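PDB 4PQG: glycosyltransferase Gtf1 from Streptococcus pneumoniae, which is a glycosyltransferase of the GT-B fold that binds uridine-5'-diphosphate and carries an extended beta-sheet domain beside its two Rossmann-like domains. Local coordinates for residues A[91-96]-A[110-115]; A[235-240]-A[278-283]; A[446-451]-A[475-480]. All blocks are in the same frame, centred on the assembly; numbering follows the deposited sequence.

Contact 1. Residues A[91-96]-A[110-115]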
ATOM      1  N   ASP A  91       9.620 -29.207  12.238  1.00 28.61           N
ATOM      2  CA  ASP A  91      10.355 -28.168  12.964  1.00 30.66           C
ATOM      3  C   ASP A  91       9.473 -27.524  14.012  1.00 29.92           C
ATOM      4  O   ASP A  91       9.934 -27.242  15.118  1.00 31.78           O
ATOM      5  CB  ASP A  91      10.843 -27.072  12.021  1.00 31.87           C
ATOM      6  CG  ASP A  91      11.865 -27.557  11.032  1.00 33.16           C
ATOM      7  OD1 ASP A  91      12.657 -28.464  11.371  1.00 32.12           O
ATOM      8  OD2 ASP A  91      11.880 -27.001   9.914  1.00 33.89           O
ATOM      9  N   VAL A  92       8.211 -27.288  13.655  1.00 29.47           N
ATOM     10  CA  VAL A  92       7.239 -26.654  14.558  1.00 30.47           C
ATOM     11  C   VAL A  92       6.905 -27.535  15.748  1.00 30.98           C
ATOM     12  O   VAL A  92       6.910 -27.068  16.897  1.00 33.77           O
ATOM     13  CB  VAL A  92       5.925 -26.263  13.827  1.00 30.14           C
ATOM     14  CG1 VAL A  92       4.806 -25.978  14.819  1.00 31.57           C
ATOM     15  CG2 VAL A  92       6.159 -25.059  12.949  1.00 29.09           C
ATOM     16  N   LEU A  93       6.641 -28.812  15.488  1.00 32.20           N
ATOM     17  CA  LEU A  93       6.244 -29.733  16.551  1.00 31.54           C
ATOM     18  C   LEU A  93       7.367 -29.984  17.572  1.00 31.73           C
ATOM     19  O   LEU A  93       7.099 -30.419  18.701  1.00 30.09           O
ATOM     20  CB  LEU A  93       5.716 -31.049  15.968  1.00 32.75           C
ATOM     21  CG  LEU A  93       4.478 -30.979  15.058  1.00 35.56           C
ATOM     22  CD1 LEU A  93       4.136 -32.344  14.451  1.00 34.23           C
ATOM     23  CD2 LEU A  93       3.258 -30.362  15.756  1.00 34.64           C
ATOM     24  N   ALA A  94       8.610 -29.687  17.182  1.00 29.53           N
ATOM     25  CA  ALA A  94       9.766 -29.786  18.079  1.00 29.97           C
ATOM     26  C   ALA A  94       9.704 -28.760  19.220  1.00 29.88           C
ATOM     27  O   ALA A  94      10.289 -28.964  20.281  1.00 28.89           O
ATOM     28  CB  ALA A  94      11.068 -29.625  17.295  1.00 29.33           C
ATOM     29  N   TYR A  95       9.010 -27.649  18.994  1.00 29.97           N
ATOM     30  CA  TYR A  95       8.822 -26.639  20.044  1.00 31.43           C
ATOM     31  C   TYR A  95       7.816 -27.110  21.106  1.00 33.23           C
ATOM     32  O   TYR A  95       7.832 -26.645  22.246  1.00 32.58           O
ATOM     33  CB  TYR A  95       8.371 -25.309  19.441  1.00 29.93           C
ATOM     34  CG  TYR A  95       9.445 -24.555  18.674  1.00 30.09           C
ATOM     35  CD1 TYR A  95      10.224 -23.572  19.299  1.00 30.15           C
ATOM     36  CD2 TYR A  95       9.677 -24.818  17.321  1.00 29.32           C
ATOM     37  CE1 TYR A  95      11.212 -22.883  18.596  1.00 30.10           C
ATOM     38  CE2 TYR A  95      10.663 -24.142  16.612  1.00 29.21           C
ATOM     39  CZ  TYR A  95      11.425 -23.168  17.250  1.00 29.92           C
ATOM     40  OH  TYR A  95      12.388 -22.470  16.538  1.00 29.03           O
ATOM     41  N   PHE A  96       6.943 -28.036  20.725  1.00 35.36           N
ATOM     42  CA  PHE A  96       5.923 -28.539  21.634  1.00 40.24           C
ATOM     43  C   PHE A  96       6.259 -29.983  22.013  1.00 42.75           C
ATOM     44  O   PHE A  96       7.079 -30.627  21.364  1.00 43.80           O
ATOM     45  CB  PHE A  96       4.529 -28.378  21.004  1.00 39.94           C
ATOM     46  CG  PHE A  96       4.292 -26.999  20.414  1.00 43.13           C
ATOM     47  CD1 PHE A  96       4.030 -25.894  21.238  1.00 42.20           C
ATOM     48  CD2 PHE A  96       4.361 -26.788  19.033  1.00 41.98           C
ATOM     49  CE1 PHE A  96       3.820 -24.627  20.697  1.00 42.20           C
ATOM     50  CE2 PHE A  96       4.158 -25.517  18.494  1.00 42.20           C
ATOM     51  CZ  PHE A  96       3.891 -24.436  19.325  1.00 40.31           C
ATOM     52  N   LEU A 110      -3.764 -26.889   9.598  1.00 29.60           N
ATOM     53  CA  LEU A 110      -3.412 -28.250  10.004  1.00 30.01           C
ATOM     54  C   LEU A 110      -3.418 -28.386  11.519  1.00 30.81           C
ATOM     55  O   LEU A 110      -2.605 -27.770  12.222  1.00 28.41           O
ATOM     56  CB  LEU A 110      -2.052 -28.662   9.429  1.00 28.76           C
ATOM     57  CG  LEU A 110      -1.574 -30.112   9.622  1.00 30.65           C
ATOM     58  CD1 LEU A 110      -2.334 -31.084   8.714  1.00 29.89           C
ATOM     59  CD2 LEU A 110      -0.075 -30.236   9.364  1.00 28.26           C
ATOM     60  N   ARG A 111      -4.349 -29.180  12.026  1.00 30.38           N
ATOM     61  CA  ARG A 111      -4.424 -29.406  13.453  1.00 30.30           C
ATOM     62  C   ARG A 111      -3.823 -30.760  13.799  1.00 31.64           C
ATOM     63  O   ARG A 111      -4.219 -31.786  13.238  1.00 30.30           O
ATOM     64  CB  ARG A 111      -5.863 -29.284  13.951  1.00 32.30           C
ATOM     65  CG  ARG A 111      -5.962 -29.277  15.460  1.00 33.98           C
ATOM     66  CD  ARG A 111      -7.257 -28.656  15.927  1.00 37.60           C
ATOM     67  NE  ARG A 111      -7.320 -27.231  15.608  1.00 41.11           N
ATOM     68  CZ  ARG A 111      -8.345 -26.443  15.915  1.00 42.01           C
ATOM     69  NH1 ARG A 111      -9.401 -26.945  16.551  1.00 43.18           N
ATOM     70  NH2 ARG A 111      -8.312 -25.157  15.587  1.00 39.87           N
ATOM     71  N   VAL A 112      -2.859 -30.738  14.717  1.00 29.77           N
ATOM     72  CA  VAL A 112      -2.133 -31.915  15.145  1.00 30.10           C
ATOM     73  C   VAL A 112      -2.565 -32.255  16.567  1.00 33.10           C
ATOM     74  O   VAL A 112      -2.441 -31.441  17.499  1.00 30.37           O
ATOM     75  CB  VAL A 112      -0.610 -31.695  15.028  1.00 29.77           C
ATOM     76  CG1 VAL A 112       0.184 -32.866  15.602  1.00 28.72           C
ATOM     77  CG2 VAL A 112      -0.229 -31.443  13.575  1.00 29.07           C
ATOM     78  N   PHE A 113      -3.114 -33.458  16.711  1.00 35.05           N
ATOM     79  CA  PHE A 113      -3.638 -33.929  17.980  1.00 36.94           C
ATOM     80  C   PHE A 113      -2.637 -34.853  18.651  1.00 37.85           C
ATOM     81  O   PHE A 113      -1.765 -35.431  18.000  1.00 37.34           O
ATOM     82  CB  PHE A 113      -4.985 -34.634  17.785  1.00 38.38           C
ATOM     83  CG  PHE A 113      -6.100 -33.718  17.349  1.00 40.38           C
ATOM     84  CD1 PHE A 113      -6.850 -33.011  18.288  1.00 40.79           C
ATOM     85  CD2 PHE A 113      -6.413 -33.568  16.000  1.00 41.48           C
ATOM     86  CE1 PHE A 113      -7.883 -32.172  17.890  1.00 41.10           C
ATOM     87  CE2 PHE A 113      -7.451 -32.732  15.598  1.00 40.24           C
ATOM     88  CZ  PHE A 113      -8.186 -32.039  16.546  1.00 40.69           C
ATOM     89  N   PHE A 114      -2.770 -34.963  19.965  1.00 40.95           N
ATOM     90  CA  PHE A 114      -1.867 -35.746  20.776  1.00 43.15           C
ATOM     91  C   PHE A 114      -2.645 -36.759  21.620  1.00 45.24           C
ATOM     92  O   PHE A 114      -3.877 -36.662  21.762  1.00 42.23           O
ATOM     93  CB  PHE A 114      -0.999 -34.820  21.637  1.00 41.92           C
ATOM     94  CG  PHE A 114      -0.045 -33.971  20.834  1.00 44.24           C
ATOM     95  CD1 PHE A 114       1.269 -34.378  20.627  1.00 45.18           C
ATOM     96  CD2 PHE A 114      -0.462 -32.765  20.266  1.00 44.31           C
ATOM     97  CE1 PHE A 114       2.149 -33.608  19.875  1.00 44.65           C
ATOM     98  CE2 PHE A 114       0.417 -31.992  19.517  1.00 43.91           C
ATOM     99  CZ  PHE A 114       1.719 -32.419  19.314  1.00 42.49           C
ATOM    100  N   PHE A 115      -1.922 -37.746  22.148  1.00 46.74           N
ATOM    101  CA  PHE A 115      -2.511 -38.743  23.046  1.00 47.65           C
ATOM    102  C   PHE A 115      -2.882 -38.115  24.377  1.00 49.17           C
ATOM    103  O   PHE A 115      -3.904 -38.470  24.967  1.00 51.78           O
ATOM    104  CB  PHE A 115      -1.568 -39.921  23.235  1.00 44.40           C
ATOM    105  CG  PHE A 115      -1.374 -40.725  21.990  1.00 42.39           C
ATOM    106  CD1 PHE A 115      -2.386 -41.572  21.534  1.00 40.97           C
ATOM    107  CD2 PHE A 115      -0.198 -40.622  21.257  1.00 40.93           C
ATOM    108  CE1 PHE A 115      -2.217 -42.311  20.375  1.00 40.63           C
ATOM    109  CE2 PHE A 115      -0.021 -41.361  20.098  1.00 42.49           C
ATOM    110  CZ  PHE A 115      -1.033 -42.210  19.656  1.00 40.89           C
TER
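Leu93 of helix 89-93 meets strand 109-114 through its CD2 methyl, which lies 4.0 Å from CG1 of Val112. The two side chains reach toward each other tip to tip, and CD1 of Leu93 comes almost as near to the same methyl, at 4.1 Å, so that both methyls of the leucine abut one valine branch. Val112 presents that branch because its CG1 is anti to the backbone N (chi1 174°). This is the close part of an entirely apolar contact. Beside it the packing is looser: CZ of Phe114 stands 4.4 Å from CD2 of Leu93 and approaches obliquely. The backbones stay well apart, with CA of Leu93 and CA of Val112 separated by 8.8 Å, and side chains alone span the gap. Val112 and Phe114 are buried, whereas Leu93 keeps some exposure. Val92 and Phe96 continue the apolar layer over the adjacent strand 119-125, where they touch Cys123 and Val121. A short helix thus packs on one face of a large antiparallel sheet, with Val112 and Phe114, alternate residues of one strand, turned toward it, an arrangement that belongs here to the extended beta-sheet domain of GtfA-type glycosyltransferases.

Contact 2. Residues A[235-240]-A[278-283]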
ATOM      1  N   VAL A 235       8.209  11.845  17.050  1.00 24.06           N
ATOM      2  CA  VAL A 235       9.453  11.101  17.302  1.00 23.35           C
ATOM      3  C   VAL A 235      10.306  11.010  16.036  1.00 22.49           C
ATOM      4  O   VAL A 235      11.527  11.185  16.087  1.00 22.30           O
ATOM      5  CB  VAL A 235       9.142   9.687  17.850  1.00 22.45           C
ATOM      6  CG1 VAL A 235      10.403   8.854  17.899  1.00 22.45           C
ATOM      7  CG2 VAL A 235       8.512   9.797  19.238  1.00 22.28           C
ATOM      8  N   VAL A 236       9.670  10.743  14.899  1.00 21.47           N
ATOM      9  CA  VAL A 236      10.377  10.750  13.615  1.00 21.89           C
ATOM     10  C   VAL A 236      10.963  12.151  13.300  1.00 22.15           C
ATOM     11  O   VAL A 236      12.137  12.276  12.926  1.00 21.62           O
ATOM     12  CB  VAL A 236       9.461  10.234  12.470  1.00 21.92           C
ATOM     13  CG1 VAL A 236      10.134  10.370  11.107  1.00 22.56           C
ATOM     14  CG2 VAL A 236       9.101   8.785  12.711  1.00 23.54           C
ATOM     15  N   PHE A 237      10.145  13.188  13.474  1.00 22.20           N
ATOM     16  CA  PHE A 237      10.547  14.568  13.228  1.00 23.04           C
ATOM     17  C   PHE A 237      11.764  14.929  14.072  1.00 24.88           C
ATOM     18  O   PHE A 237      12.766  15.427  13.545  1.00 24.52           O
ATOM     19  CB  PHE A 237       9.386  15.560  13.487  1.00 21.95           C
ATOM     20  CG  PHE A 237       8.557  15.878  12.255  1.00 22.55           C
ATOM     21  CD1 PHE A 237       8.222  17.198  11.949  1.00 21.86           C
ATOM     22  CD2 PHE A 237       8.111  14.861  11.403  1.00 21.16           C
ATOM     23  CE1 PHE A 237       7.474  17.507  10.818  1.00 22.35           C
ATOM     24  CE2 PHE A 237       7.354  15.166  10.266  1.00 22.02           C
ATOM     25  CZ  PHE A 237       7.036  16.494   9.974  1.00 21.52           C
ATOM     26  N   GLU A 238      11.690  14.629  15.369  1.00 25.29           N
ATOM     27  CA  GLU A 238      12.749  14.999  16.294  1.00 27.68           C
ATOM     28  C   GLU A 238      14.056  14.284  15.974  1.00 28.11           C
ATOM     29  O   GLU A 238      15.116  14.920  15.888  1.00 28.61           O
ATOM     30  CB  GLU A 238      12.319  14.707  17.725  1.00 29.18           C
ATOM     31  CG  GLU A 238      11.329  15.722  18.266  1.00 32.41           C
ATOM     32  CD  GLU A 238      10.784  15.333  19.623  1.00 35.26           C
ATOM     33  OE1 GLU A 238      11.093  14.221  20.110  1.00 36.66           O
ATOM     34  OE2 GLU A 238      10.040  16.138  20.206  1.00 36.04           O
ATOM     35  N   GLU A 239      13.974  12.972  15.768  1.00 25.33           N
ATOM     36  CA  GLU A 239      15.155  12.162  15.533  1.00 24.23           C
ATOM     37  C   GLU A 239      15.743  12.324  14.143  1.00 25.55           C
ATOM     38  O   GLU A 239      16.907  11.989  13.919  1.00 25.52           O
ATOM     39  CB  GLU A 239      14.864  10.684  15.808  1.00 24.30           C
ATOM     40  CG  GLU A 239      14.434  10.398  17.239  1.00 23.47           C
ATOM     41  CD  GLU A 239      15.476  10.844  18.247  1.00 24.48           C
ATOM     42  OE1 GLU A 239      16.683  10.611  17.989  1.00 23.74           O
ATOM     43  OE2 GLU A 239      15.083  11.420  19.282  1.00 22.38           O
ATOM     44  N   ALA A 240      14.946  12.838  13.210  1.00 25.67           N
ATOM     45  CA  ALA A 240      15.411  13.046  11.843  1.00 27.33           C
ATOM     46  C   ALA A 240      16.162  14.369  11.667  1.00 28.01           C
ATOM     47  O   ALA A 240      16.780  14.580  10.627  1.00 29.32           O
ATOM     48  CB  ALA A 240      14.248  12.970  10.862  1.00 26.57           C
ATOM     49  N   ASP A 278       8.402  23.780   9.477  1.00 24.80           N
ATOM     50  CA  ASP A 278       9.741  24.305   9.793  1.00 27.30           C
ATOM     51  C   ASP A 278      10.778  23.211  10.083  1.00 27.78           C
ATOM     52  O   ASP A 278      11.983  23.455   9.963  1.00 28.25           O
ATOM     53  CB  ASP A 278       9.671  25.290  10.962  1.00 28.94           C
ATOM     54  CG  ASP A 278       9.078  24.663  12.212  1.00 33.16           C
ATOM     55  OD1 ASP A 278       7.990  24.052  12.121  1.00 33.15           O
ATOM     56  OD2 ASP A 278       9.706  24.766  13.288  1.00 35.17           O
ATOM     57  N   LYS A 279      10.318  22.008  10.447  1.00 26.56           N
ATOM     58  CA  LYS A 279      11.216  20.880  10.738  1.00 26.13           C
ATOM     59  C   LYS A 279      11.522  20.013   9.519  1.00 25.19           C
ATOM     60  O   LYS A 279      12.392  19.139   9.566  1.00 27.36           O
ATOM     61  CB  LYS A 279      10.633  20.001  11.853  1.00 27.22           C
ATOM     62  CG  LYS A 279      10.391  20.707  13.183  1.00 29.41           C
ATOM     63  CD  LYS A 279      11.662  21.293  13.799  1.00 31.89           C
ATOM     64  CE  LYS A 279      11.450  21.725  15.251  1.00 32.23           C
ATOM     65  NZ  LYS A 279      10.238  22.576  15.419  1.00 33.81           N
ATOM     66  N   VAL A 280      10.803  20.259   8.428  1.00 24.27           N
ATOM     67  CA  VAL A 280      10.908  19.466   7.209  1.00 22.67           C
ATOM     68  C   VAL A 280      11.836  20.168   6.214  1.00 24.12           C
ATOM     69  O   VAL A 280      11.633  21.344   5.913  1.00 23.26           O
ATOM     70  CB  VAL A 280       9.506  19.274   6.569  1.00 21.60           C
ATOM     71  CG1 VAL A 280       9.576  18.490   5.279  1.00 19.32           C
ATOM     72  CG2 VAL A 280       8.554  18.581   7.544  1.00 21.78           C
ATOM     73  N   ASP A 281      12.823  19.432   5.696  1.00 25.50           N
ATOM     74  CA  ASP A 281      13.751  19.962   4.694  1.00 27.29           C
ATOM     75  C   ASP A 281      13.062  20.204   3.352  1.00 27.00           C
ATOM     76  O   ASP A 281      13.217  21.271   2.772  1.00 24.56           O
ATOM     77  CB  ASP A 281      14.965  19.056   4.553  1.00 29.08           C
ATOM     78  CG  ASP A 281      15.826  19.073   5.797  1.00 31.88           C
ATOM     79  OD1 ASP A 281      16.443  20.119   6.080  1.00 34.74           O
ATOM     80  OD2 ASP A 281      15.847  18.065   6.524  1.00 32.24           O
ATOM     81  N   PHE A 282      12.279  19.227   2.880  1.00 25.65           N
ATOM     82  CA  PHE A 282      11.393  19.452   1.734  1.00 25.34           C
ATOM     83  C   PHE A 282      10.173  18.534   1.695  1.00 24.28           C
ATOM     84  O   PHE A 282      10.218  17.422   2.197  1.00 22.78           O
ATOM     85  CB  PHE A 282      12.147  19.382   0.402  1.00 24.29           C
ATOM     86  CG  PHE A 282      12.831  18.074   0.135  1.00 24.03           C
ATOM     87  CD1 PHE A 282      12.269  17.150  -0.734  1.00 24.09           C
ATOM     88  CD2 PHE A 282      14.083  17.793   0.696  1.00 24.57           C
ATOM     89  CE1 PHE A 282      12.918  15.956  -1.016  1.00 23.33           C
ATOM     90  CE2 PHE A 282      14.735  16.600   0.424  1.00 24.27           C
ATOM     91  CZ  PHE A 282      14.154  15.680  -0.441  1.00 24.47           C
ATOM     92  N   PHE A 283       9.082  19.033   1.122  1.00 24.44           N
ATOM     93  CA  PHE A 283       7.930  18.191   0.824  1.00 23.62           C
ATOM     94  C   PHE A 283       8.020  17.712  -0.620  1.00 24.40           C
ATOM     95  O   PHE A 283       8.505  18.443  -1.493  1.00 24.43           O
ATOM     96  CB  PHE A 283       6.633  18.955   1.048  1.00 23.09           C
ATOM     97  CG  PHE A 283       6.390  19.341   2.486  1.00 22.97           C
ATOM     98  CD1 PHE A 283       5.658  18.496   3.333  1.00 22.54           C
ATOM     99  CD2 PHE A 283       6.880  20.542   3.000  1.00 21.75           C
ATOM    100  CE1 PHE A 283       5.432  18.850   4.655  1.00 21.03           C
ATOM    101  CE2 PHE A 283       6.656  20.897   4.320  1.00 20.60           C
ATOM    102  CZ  PHE A 283       5.923  20.049   5.146  1.00 21.76           C
TER
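This is a small apolar contact between a helix and the loop leading into a strand of the parallel, Rossmann-like sheet domain, made by one aromatic ring. Phe237 of helix 233-240 extends its ring toward the chain that leads from a 3-10 turn at Asp278 and Lys279 into strand 282-285. The ring tip does the closest touching: CZ of Phe237 lies 3.5 Å from CG2 of Val280, with CE1 of Phe237 nearly equidistant from that methyl. CD1 of Phe237 is 3.7 Å from CB of Lys279, and both partners meet the ring obliquely. Only the base of the lysine takes part; its chain, bent at chi2 and chi4, carries the amino group to Asp278, where NZ of Lys279 bonds to OD2 of Asp278 at 3.1 Å in a salt bridge, on the syn side but 33° out of the carboxylate plane. Val280 works in two directions, since its other methyl, CG1, rests over the centre of the Phe283 ring, 3.8 Å above the plane. Tyr272 adds an edge-to-face ring contact to Phe237, which also touches Leu226 and Leu245 of strands 223-226 and 244-248. Helices packed against a parallel beta sheet are characteristic of the Rossmann-like domains of the GT-B fold.

Contact 3. Residues A[446-451]-A[475-480]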
ATOM      1  N   ASN A 446      -6.991  11.643 -25.678  1.00 26.15           N
ATOM      2  CA  ASN A 446      -6.728  10.272 -25.227  1.00 26.40           C
ATOM      3  C   ASN A 446      -7.866   9.694 -24.391  1.00 26.27           C
ATOM      4  O   ASN A 446      -7.683   8.734 -23.646  1.00 25.37           O
ATOM      5  CB  ASN A 446      -5.359  10.160 -24.512  1.00 24.95           C
ATOM      6  CG  ASN A 446      -5.381  10.723 -23.106  1.00 24.37           C
ATOM      7  OD1 ASN A 446      -5.899  11.821 -22.868  1.00 24.77           O
ATOM      8  ND2 ASN A 446      -4.808   9.974 -22.156  1.00 22.74           N
ATOM      9  N   GLY A 447      -9.052  10.265 -24.551  1.00 25.09           N
ATOM     10  CA  GLY A 447     -10.207   9.838 -23.777  1.00 24.83           C
ATOM     11  C   GLY A 447     -11.072  11.039 -23.496  1.00 25.11           C
ATOM     12  O   GLY A 447     -11.114  11.991 -24.300  1.00 24.20           O
ATOM     13  N   TYR A 448     -11.755  11.003 -22.355  1.00 24.63           N
ATOM     14  CA  TYR A 448     -12.684  12.064 -21.975  1.00 23.38           C
ATOM     15  C   TYR A 448     -12.646  12.436 -20.496  1.00 23.49           C
ATOM     16  O   TYR A 448     -12.582  11.571 -19.627  1.00 23.59           O
ATOM     17  CB  TYR A 448     -14.107  11.659 -22.296  1.00 24.39           C
ATOM     18  CG  TYR A 448     -14.389  11.345 -23.737  1.00 25.80           C
ATOM     19  CD1 TYR A 448     -14.337  12.343 -24.724  1.00 26.34           C
ATOM     20  CD2 TYR A 448     -14.743  10.052 -24.118  1.00 25.85           C
ATOM     21  CE1 TYR A 448     -14.613  12.042 -26.053  1.00 26.49           C
ATOM     22  CE2 TYR A 448     -15.030   9.750 -25.433  1.00 26.63           C
ATOM     23  CZ  TYR A 448     -14.966  10.744 -26.392  1.00 26.54           C
ATOM     24  OH  TYR A 448     -15.248  10.412 -27.695  1.00 28.19           O
ATOM     25  N   LEU A 449     -12.710  13.734 -20.235  1.00 21.78           N
ATOM     26  CA  LEU A 449     -12.927  14.244 -18.914  1.00 23.04           C
ATOM     27  C   LEU A 449     -14.407  14.581 -18.758  1.00 23.55           C
ATOM     28  O   LEU A 449     -14.964  15.345 -19.534  1.00 24.17           O
ATOM     29  CB  LEU A 449     -12.049  15.468 -18.659  1.00 22.49           C
ATOM     30  CG  LEU A 449     -10.554  15.201 -18.445  1.00 22.60           C
ATOM     31  CD1 LEU A 449      -9.773  16.509 -18.465  1.00 22.71           C
ATOM     32  CD2 LEU A 449     -10.291  14.461 -17.147  1.00 22.83           C
ATOM     33  N   ILE A 450     -15.037  13.988 -17.756  1.00 23.33           N
ATOM     34  CA  ILE A 450     -16.451  14.213 -17.494  1.00 24.80           C
ATOM     35  C   ILE A 450     -16.616  15.230 -16.369  1.00 26.05           C
ATOM     36  O   ILE A 450     -16.057  15.042 -15.292  1.00 25.78           O
ATOM     37  CB  ILE A 450     -17.160  12.881 -17.175  1.00 24.21           C
ATOM     38  CG1 ILE A 450     -17.034  11.952 -18.395  1.00 23.86           C
ATOM     39  CG2 ILE A 450     -18.612  13.115 -16.743  1.00 24.22           C
ATOM     40  CD1 ILE A 450     -17.681  10.594 -18.259  1.00 23.22           C
ATOM     41  N   PRO A 451     -17.381  16.319 -16.617  1.00 27.43           N
ATOM     42  CA  PRO A 451     -17.612  17.323 -15.579  1.00 28.94           C
ATOM     43  C   PRO A 451     -18.146  16.638 -14.341  1.00 29.19           C
ATOM     44  O   PRO A 451     -18.941  15.718 -14.453  1.00 28.94           O
ATOM     45  CB  PRO A 451     -18.705  18.220 -16.182  1.00 29.17           C
ATOM     46  CG  PRO A 451     -18.594  18.019 -17.651  1.00 29.90           C
ATOM     47  CD  PRO A 451     -18.154  16.600 -17.837  1.00 28.97           C
ATOM     48  N   GLU A 475     -17.874   6.932 -32.548  1.00 36.61           N
ATOM     49  CA  GLU A 475     -17.084   7.879 -33.344  1.00 35.30           C
ATOM     50  C   GLU A 475     -15.694   7.339 -33.715  1.00 35.69           C
ATOM     51  O   GLU A 475     -14.843   8.090 -34.201  1.00 37.39           O
ATOM     52  CB  GLU A 475     -16.977   9.244 -32.648  1.00 35.62           C
ATOM     53  CG  GLU A 475     -18.324   9.842 -32.257  1.00 35.78           C
ATOM     54  CD  GLU A 475     -18.235  11.284 -31.796  1.00 37.49           C
ATOM     55  OE1 GLU A 475     -17.139  11.741 -31.416  1.00 38.51           O
ATOM     56  OE2 GLU A 475     -19.278  11.971 -31.802  1.00 39.83           O
ATOM     57  N   ASN A 476     -15.472   6.042 -33.488  1.00 34.96           N
ATOM     58  CA  ASN A 476     -14.241   5.363 -33.898  1.00 37.57           C
ATOM     59  C   ASN A 476     -12.966   6.009 -33.371  1.00 35.58           C
ATOM     60  O   ASN A 476     -12.006   6.184 -34.119  1.00 33.17           O
ATOM     61  CB  ASN A 476     -14.164   5.283 -35.427  1.00 40.21           C
ATOM     62  CG  ASN A 476     -14.377   3.886 -35.941  1.00 45.61           C
ATOM     63  OD1 ASN A 476     -15.519   3.430 -36.080  1.00 47.81           O
ATOM     64  ND2 ASN A 476     -13.276   3.187 -36.230  1.00 46.46           N
ATOM     65  N   ARG A 477     -12.958   6.368 -32.091  1.00 34.66           N
ATOM     66  CA  ARG A 477     -11.855   7.157 -31.542  1.00 35.27           C
ATOM     67  C   ARG A 477     -10.704   6.315 -30.967  1.00 33.36           C
ATOM     68  O   ARG A 477      -9.653   6.857 -30.629  1.00 30.91           O
ATOM     69  CB  ARG A 477     -12.365   8.176 -30.506  1.00 37.87           C
ATOM     70  CG  ARG A 477     -13.504   9.079 -30.991  1.00 40.65           C
ATOM     71  CD  ARG A 477     -13.022  10.268 -31.811  1.00 41.19           C
ATOM     72  NE  ARG A 477     -12.141  11.132 -31.035  1.00 44.13           N
ATOM     73  CZ  ARG A 477     -10.847  11.310 -31.290  1.00 47.96           C
ATOM     74  NH1 ARG A 477     -10.277  10.717 -32.332  1.00 51.39           N
ATOM     75  NH2 ARG A 477     -10.121  12.103 -30.517  1.00 48.53           N
ATOM     76  N   LEU A 478     -10.894   4.999 -30.900  1.00 31.72           N
ATOM     77  CA  LEU A 478      -9.990   4.121 -30.140  1.00 31.65           C
ATOM     78  C   LEU A 478      -8.519   4.132 -30.601  1.00 32.00           C
ATOM     79  O   LEU A 478      -7.617   4.288 -29.773  1.00 30.79           O
ATOM     80  CB  LEU A 478     -10.540   2.686 -30.067  1.00 29.84           C
ATOM     81  CG  LEU A 478      -9.663   1.656 -29.336  1.00 31.01           C
ATOM     82  CD1 LEU A 478      -9.531   1.962 -27.841  1.00 30.53           C
ATOM     83  CD2 LEU A 478     -10.189   0.246 -29.558  1.00 28.86           C
ATOM     84  N   GLU A 479      -8.276   3.982 -31.906  1.00 31.72           N
ATOM     85  CA  GLU A 479      -6.906   4.031 -32.434  1.00 31.86           C
ATOM     86  C   GLU A 479      -6.187   5.332 -32.097  1.00 30.58           C
ATOM     87  O   GLU A 479      -5.076   5.310 -31.548  1.00 32.89           O
ATOM     88  CB  GLU A 479      -6.882   3.813 -33.947  1.00 35.51           C
ATOM     89  CG  GLU A 479      -6.996   2.361 -34.379  1.00 41.42           C
ATOM     90  CD  GLU A 479      -6.490   2.131 -35.801  1.00 47.34           C
ATOM     91  OE1 GLU A 479      -6.176   3.120 -36.507  1.00 46.70           O
ATOM     92  OE2 GLU A 479      -6.398   0.952 -36.216  1.00 51.43           O
ATOM     93  N   ALA A 480      -6.812   6.458 -32.419  1.00 27.30           N
ATOM     94  CA  ALA A 480      -6.213   7.767 -32.166  1.00 28.52           C
ATOM     95  C   ALA A 480      -5.963   8.015 -30.659  1.00 27.80           C
ATOM     96  O   ALA A 480      -4.930   8.570 -30.268  1.00 27.99           O
ATOM     97  CB  ALA A 480      -7.089   8.872 -32.743  1.00 27.55           C
TER
HETATM   98  O   HOH W   1     -15.004  12.410 -29.399  1.00 36.60           O
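A single water joins the two segments where their side chains do not bond directly: it lies 2.6 Å from OH of Tyr448 and donates to OE1 of Glu475 over 3.0 Å, while the two protein oxygens themselves stand 4.4 Å apart. The site is in the Rossmann-like domain of the GT-B fold that carries the group 1 glycosyltransferase family sequence. Tyr448 belongs to strand 447-450, an outermost strand of the six-stranded parallel sheet, and its partners occupy the turn between helices 458-474 and 478-489. A Schellman motif closes the first helix there: Arg477 N bonds to Leu472 O and Asn476 N to Tyr473 O, with Asn476 at positive phi as the C-prime residue. Glu475 and Arg477, on either side of this residue in sequence, both lie near the tyrosine hydroxyl, the first linked to it through the water. Glu475 OE1 has a second partner in Gln471 NE2, which probably helps to fix the carboxylate beside the water. Tyr448 is buried, and its ring also receives a cation-pi contact from Lys468, whereas Glu475 is exposed. The water lies at the ring edge, in the ring plane. Arg477 crosses the tyrosine at about a right angle, its guanidinium plane turned 73° from the ring. Bends at chi2 (-82°) and chi3 (-61°) fold the arginine back, and its NH2 bonds to the carbonyl O of Gly444. What faces the phenol is therefore the aliphatic part of the arginine, with CG of Arg477 4.0 Å from OH of Tyr448.

The three contacts follow one another along the chain, and each involves a different sheet. Contact 1 lies on the extended antiparallel sheet, contact 2 beside the seven-stranded parallel sheet and contact 3 at the edge of the six-stranded one. None touches another. The nearest pair, contacts 2 and 3, have centres about 44 Å apart and nearest atoms about 25 Å apart, while contacts 1 and 3 stand on opposite sides of the chain's centre, about 61 Å between centres. The uridine-5'-diphosphate pocket draws on residues between positions 23 and 420, and so includes no residue of contact 3. In the GT-B fold such a pocket lies in the cleft between the two Rossmann-like domains, here those holding contacts 2 and 3.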